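Local atomic coordinates of N-acyl-D-glutamate deacylase (PDB entry 3GIP), a protein that hydrolyses the amide bond of N-acyl-D-glutamate to release D-glutamate and a carboxylate, as a zinc-containing member of the amidohydrolase superfamily. Residues Asp64-Asp70 against Thr89-Cys95; Gly96-Ala100 against Ala111-Leu115. All blocks are in the same frame, centred on the assembly; numbering follows the deposited sequence.

Contact 1 (Asp64-Asp70 against Thr89-Cys95); sequences DVHGHDD and TVVVGNC. With ZN (zinc ion), chain F.
The His-X-His motif that follows the first barrel strand in amidohydrolases, here His66-Gly67-His68, packs on Asn94 and Cys95 just past the end of the adjacent parallel strand. Three backbone hydrogen bonds, each 2.9 Å, lead into it: Asp64 N to Thr89 O, Val91 N to Asp64 O, and Gly67 N to Val91 O. An Asx turn shapes the bend between them, His66 N donating to Asp64 OD1 over 3.2 Å. Asn94 then takes Gly67 O: its ND2 donates over 3.0 Å with an N-H...O angle of 172°, on a carbonyl lone pair and within its own amide plane, so that the amide is held in a defined rotation. With CG beside the backbone N (chi1 -75°), that amide stacks on one face of the His66 ring, planes 22° apart, and Asn94 CB lies 3.8 Å from the ring centroid in a CH-pi contact. Water 1 donates to both Asn94 OD1 and Val65 O.

Cys95 joins this barrel-mouth arrangement to the metal. Its SG binds the zinc ion at 2.2 Å, with His218 and His248 as further ligands, and approaches the edge of the His66 ring, 3.2 Å from NE2. His66 NE2 itself lies 4.1 Å from the zinc ion, too far for coordination. His68 presents its edge to Asn94 O and Cys95, while its ND1 meets water 2, which donates to Asp70 OD2. The Asp70 carboxylate packs on Val92 CB and accepts a weak hydrogen bond from Gly93 N (OD2, 3.1 Å). Asp64 and Asp69 both form salt bridges to Lys82, and Asp64 OD2 hydrogen-bonds Ser364 OG.

Contact 2 (Gly96-Ala100 against Ala111-Leu115); sequences GVSAA and ALALL
Val97 faces the turn of 3-10 helix at Ala111-Leu114 and the residue that follows it, and its branches lie among four side chains. CG1 leans to the Ala111-Leu112 side, 4.0 Å from Ala111 CB and 3.8 Å from Leu112 CD2. CG2 leans to Leu115 and, more loosely, to Leu114 CD1 at 4.4 Å. Both branches also lie near Ala111 O, CG1 at 3.9 Å and CG2 at 4.0 Å. The first torsion of Val97 (chi1 -68°) places CG1 beside the backbone N and CG2 between N and the carbonyl carbon.

Leu115 approaches the same valine from across, with the two side chains at a slant: its CD1 touches Val97 CB at 4.0 Å and also Ser98 O at 3.3 Å. Its second methyl, CD2, touches Val97 O and Val97 CG2 from one side. The bonds Leu114 N to Ala111 O and Leu115 N to Leu112 O define the 3-10 turn. Helix 146-153 adds Ala147 against Val97 and Leu151 against Leu112. Ser98 directs its side chain elsewhere, OG donating to Ala100 O at 2.6 Å and meeting Gly145 N.

With no hydrogen bond between 96-100 and 111-115, the direct contact consists of van der Waals touches among aliphatic groups and against backbone carbonyls, which implies that apolar burial, not a directional bond, joins these two parts of the long loop.

In the fold
Contacts 1 and 2 follow one another directly, since Cys95 ends one and Gly96 begins the other; their centres are about 10 Å apart. Asp70 of contact 1 reaches across: its OD1 lies 3.1 Å from Ala99 N, a weak hydrogen bond, and its OD2 lies 3.4 Å from Leu115 CD2. His68 CB meets Leu114 O at 3.6 Å, which sets the His-X-His motif against the 3-10 turn. Both contacts border the metal site. On the side of contact 2, the side chain of Leu114 comes to about 6 Å from the zinc ion and about 4 Å from a bound acetic acid, consistent with a place in the pocket wall.

Contact 1 (Asp64-Asp70 against Thr89-Cys95)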
loop_
_atom_site.group_PDB
_atom_site.type_symbol
_atom_site.label_atom_id
_atom_site.label_comp_id
_atom_site.label_asym_id
_atom_site.label_seq_id
_atom_site.Cartn_x
_atom_site.Cartn_y
_atom_site.Cartn_z
ATOM N N ASP A 64 5.992 -0.272 1.234
ATOM C CA ASP A 64 4.747 0.080 0.563
ATOM C C ASP A 64 3.604 -0.247 1.508
ATOM O O ASP A 64 3.189 -1.400 1.620
ATOM C CB ASP A 64 4.611 -0.729 -0.729
ATOM C CG ASP A 64 3.416 -0.312 -1.558
ATOM O OD1 ASP A 64 2.668 0.596 -1.131
ATOM O OD2 ASP A 64 3.227 -0.897 -2.645
ATOM N N VAL A 65 3.094 0.777 2.181
ATOM C CA VAL A 65 2.028 0.589 3.147
ATOM C C VAL A 65 0.646 0.358 2.552
ATOM O O VAL A 65 -0.289 0.044 3.284
ATOM C CB VAL A 65 1.962 1.782 4.136
ATOM C CG1 VAL A 65 3.327 1.972 4.794
ATOM C CG2 VAL A 65 1.528 3.057 3.410
ATOM N N HIS A 66 0.503 0.507 1.237
ATOM C CA HIS A 66 -0.804 0.283 0.632
ATOM C C HIS A 66 -0.767 -0.637 -0.574
ATOM O O HIS A 66 -0.889 -0.196 -1.724
ATOM C CB HIS A 66 -1.474 1.596 0.226
ATOM C CG HIS A 66 -2.957 1.470 0.068
ATOM N ND1 HIS A 66 -3.842 1.788 1.075
ATOM C CD2 HIS A 66 -3.704 0.970 -0.945
ATOM C CE1 HIS A 66 -5.071 1.486 0.692
ATOM N NE2 HIS A 66 -5.014 0.988 -0.530
ATOM N N GLY A 67 -0.610 -1.925 -0.308
ATOM C CA GLY A 67 -0.578 -2.881 -1.391
ATOM C C GLY A 67 -1.845 -3.711 -1.444
ATOM O O GLY A 67 -2.591 -3.792 -0.467
ATOM N N HIS A 68 -2.101 -4.293 -2.611
ATOM C CA HIS A 68 -3.249 -5.172 -2.824
ATOM C C HIS A 68 -2.688 -6.452 -3.429
ATOM O O HIS A 68 -3.381 -7.171 -4.147
ATOM C CB HIS A 68 -4.249 -4.554 -3.805
ATOM C CG HIS A 68 -5.112 -3.491 -3.205
ATOM N ND1 HIS A 68 -5.961 -3.728 -2.145
ATOM C CD2 HIS A 68 -5.268 -2.186 -3.528
ATOM C CE1 HIS A 68 -6.604 -2.613 -1.842
ATOM N NE2 HIS A 68 -6.202 -1.663 -2.667
ATOM N N ASP A 69 -1.423 -6.725 -3.127
ATOM C CA ASP A 69 -0.721 -7.886 -3.668
ATOM C C ASP A 69 -0.956 -9.178 -2.884
ATOM O O ASP A 69 -0.214 -10.146 -3.042
ATOM C CB ASP A 69 0.775 -7.575 -3.704
ATOM C CG ASP A 69 1.056 -6.153 -4.148
ATOM O OD1 ASP A 69 1.167 -5.914 -5.370
ATOM O OD2 ASP A 69 1.142 -5.269 -3.267
ATOM N N ASP A 70 -2.003 -9.185 -2.068
ATOM C CA ASP A 70 -2.354 -10.333 -1.232
ATOM C C ASP A 70 -2.127 -11.707 -1.850
ATOM O O ASP A 70 -1.490 -12.573 -1.245
ATOM C CB ASP A 70 -3.823 -10.249 -0.818
ATOM C CG ASP A 70 -4.133 -9.012 -0.014
ATOM O OD1 ASP A 70 -4.539 -9.160 1.159
ATOM O OD2 ASP A 70 -3.973 -7.898 -0.557
ATOM N N THR A 89 9.281 -4.254 1.471
ATOM C CA THR A 89 8.208 -4.715 2.351
ATOM C C THR A 89 6.891 -4.139 1.853
ATOM O O THR A 89 6.840 -2.989 1.418
ATOM C CB THR A 89 8.405 -4.236 3.816
ATOM O OG1 THR A 89 9.585 -4.832 4.367
ATOM C CG2 THR A 89 7.202 -4.621 4.679
ATOM N N VAL A 90 5.831 -4.936 1.903
ATOM C CA VAL A 90 4.525 -4.452 1.491
ATOM C C VAL A 90 3.479 -4.844 2.516
ATOM O O VAL A 90 3.532 -5.933 3.089
ATOM C CB VAL A 90 4.090 -5.009 0.114
ATOM C CG1 VAL A 90 3.965 -6.528 0.163
ATOM C CG2 VAL A 90 2.759 -4.379 -0.292
ATOM N N VAL A 91 2.549 -3.932 2.768
ATOM C CA VAL A 91 1.455 -4.187 3.689
ATOM C C VAL A 91 0.252 -4.462 2.790
ATOM O O VAL A 91 -0.194 -3.584 2.047
ATOM C CB VAL A 91 1.165 -2.966 4.587
ATOM C CG1 VAL A 91 0.012 -3.279 5.537
ATOM C CG2 VAL A 91 2.416 -2.594 5.377
ATOM N N VAL A 92 -0.256 -5.690 2.839
ATOM C CA VAL A 92 -1.400 -6.074 2.016
ATOM C C VAL A 92 -2.688 -6.143 2.834
ATOM O O VAL A 92 -2.670 -5.934 4.051
ATOM C CB VAL A 92 -1.162 -7.450 1.344
ATOM C CG1 VAL A 92 0.119 -7.414 0.517
ATOM C CG2 VAL A 92 -1.074 -8.544 2.406
ATOM N N GLY A 93 -3.802 -6.429 2.161
ATOM C CA GLY A 93 -5.085 -6.536 2.839
ATOM C C GLY A 93 -5.761 -5.207 3.101
ATOM O O GLY A 93 -6.449 -5.034 4.108
ATOM N N ASN A 94 -5.587 -4.273 2.175
ATOM C CA ASN A 94 -6.155 -2.939 2.318
ATOM C C ASN A 94 -7.557 -2.750 1.756
ATOM O O ASN A 94 -8.066 -3.582 1.001
ATOM C CB ASN A 94 -5.216 -1.927 1.662
ATOM C CG ASN A 94 -3.990 -1.656 2.496
ATOM O OD1 ASN A 94 -4.062 -0.952 3.499
ATOM N ND2 ASN A 94 -2.858 -2.224 2.097
ATOM N N CYS A 95 -8.170 -1.638 2.152
ATOM C CA CYS A 95 -9.495 -1.237 1.698
ATOM C C CYS A 95 -10.603 -2.238 1.966
ATOM O O CYS A 95 -11.574 -2.311 1.215
ATOM C CB CYS A 95 -9.446 -0.913 0.207
ATOM S SG CYS A 95 -8.094 0.241 -0.193
HETATM ZN ZN ZN F . -8.901 1.921 -1.404
HETATM O O HOH W 1 -2.342 0.495 5.073
HETATM O O HOH W 2 -5.755 -5.817 -0.350
#

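Contact 2 (Gly96-Ala100 against Ala111-Leu115)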
loop_
_atom_site.group_PDB
_atom_site.type_symbol
_atom_site.label_atom_id
_atom_site.label_comp_id
_atom_site.label_asym_id
_atom_site.label_seq_id
_atom_site.Cartn_x
_atom_site.Cartn_y
_atom_site.Cartn_z
ATOM N N GLY A 96 -10.450 -3.002 3.041
ATOM C CA GLY A 96 -11.468 -3.973 3.401
ATOM C C GLY A 96 -11.358 -5.348 2.775
ATOM O O GLY A 96 -12.091 -6.252 3.170
ATOM N N VAL A 97 -10.454 -5.526 1.816
ATOM C CA VAL A 97 -10.308 -6.824 1.162
ATOM C C VAL A 97 -8.936 -7.440 1.382
ATOM O O VAL A 97 -7.903 -6.800 1.169
ATOM C CB VAL A 97 -10.602 -6.724 -0.352
ATOM C CG1 VAL A 97 -12.079 -6.433 -0.563
ATOM C CG2 VAL A 97 -9.741 -5.636 -0.990
ATOM N N SER A 98 -8.933 -8.703 1.801
ATOM C CA SER A 98 -7.692 -9.406 2.099
ATOM C C SER A 98 -7.695 -10.859 1.633
ATOM O O SER A 98 -8.720 -11.380 1.198
ATOM C CB SER A 98 -7.449 -9.367 3.607
ATOM O OG SER A 98 -8.570 -9.903 4.305
ATOM N N ALA A 99 -6.536 -11.502 1.744
ATOM C CA ALA A 99 -6.382 -12.897 1.344
ATOM C C ALA A 99 -7.247 -13.821 2.194
ATOM O O ALA A 99 -7.683 -14.871 1.725
ATOM C CB ALA A 99 -4.921 -13.312 1.461
ATOM N N ALA A 100 -7.491 -13.425 3.438
ATOM C CA ALA A 100 -8.290 -14.225 4.361
ATOM C C ALA A 100 -8.994 -13.319 5.370
ATOM O O ALA A 100 -8.582 -12.182 5.579
ATOM C CB ALA A 100 -7.386 -15.222 5.090
ATOM N N ALA A 111 -15.375 -5.418 -4.985
ATOM C CA ALA A 111 -14.056 -4.979 -4.539
ATOM C C ALA A 111 -13.047 -6.118 -4.404
ATOM O O ALA A 111 -11.841 -5.884 -4.397
ATOM C CB ALA A 111 -14.180 -4.227 -3.215
ATOM N N LEU A 112 -13.535 -7.350 -4.292
ATOM C CA LEU A 112 -12.635 -8.493 -4.178
ATOM C C LEU A 112 -11.794 -8.620 -5.446
ATOM O O LEU A 112 -10.748 -9.266 -5.448
ATOM C CB LEU A 112 -13.427 -9.783 -3.945
ATOM C CG LEU A 112 -14.025 -9.974 -2.548
ATOM C CD1 LEU A 112 -14.834 -11.261 -2.505
ATOM C CD2 LEU A 112 -12.909 -10.017 -1.516
ATOM N N ALA A 113 -12.257 -7.993 -6.524
ATOM C CA ALA A 113 -11.542 -8.026 -7.794
ATOM C C ALA A 113 -10.210 -7.289 -7.673
ATOM O O ALA A 113 -9.326 -7.436 -8.518
ATOM C CB ALA A 113 -12.395 -7.397 -8.890
ATOM N N LEU A 114 -10.070 -6.490 -6.623
ATOM C CA LEU A 114 -8.835 -5.752 -6.407
ATOM C C LEU A 114 -7.726 -6.721 -5.999
ATOM O O LEU A 114 -6.554 -6.347 -5.968
ATOM C CB LEU A 114 -9.022 -4.701 -5.304
ATOM C CG LEU A 114 -10.052 -3.589 -5.531
ATOM C CD1 LEU A 114 -10.145 -2.722 -4.282
ATOM C CD2 LEU A 114 -9.653 -2.752 -6.739
ATOM N N LEU A 115 -8.101 -7.968 -5.703
ATOM C CA LEU A 115 -7.144 -8.989 -5.268
ATOM C C LEU A 115 -6.717 -10.007 -6.326
ATOM O O LEU A 115 -5.536 -10.335 -6.435
ATOM C CB LEU A 115 -7.712 -9.761 -4.072
ATOM C CG LEU A 115 -8.102 -8.985 -2.814
ATOM C CD1 LEU A 115 -8.666 -9.955 -1.787
ATOM C CD2 LEU A 115 -6.892 -8.257 -2.252
#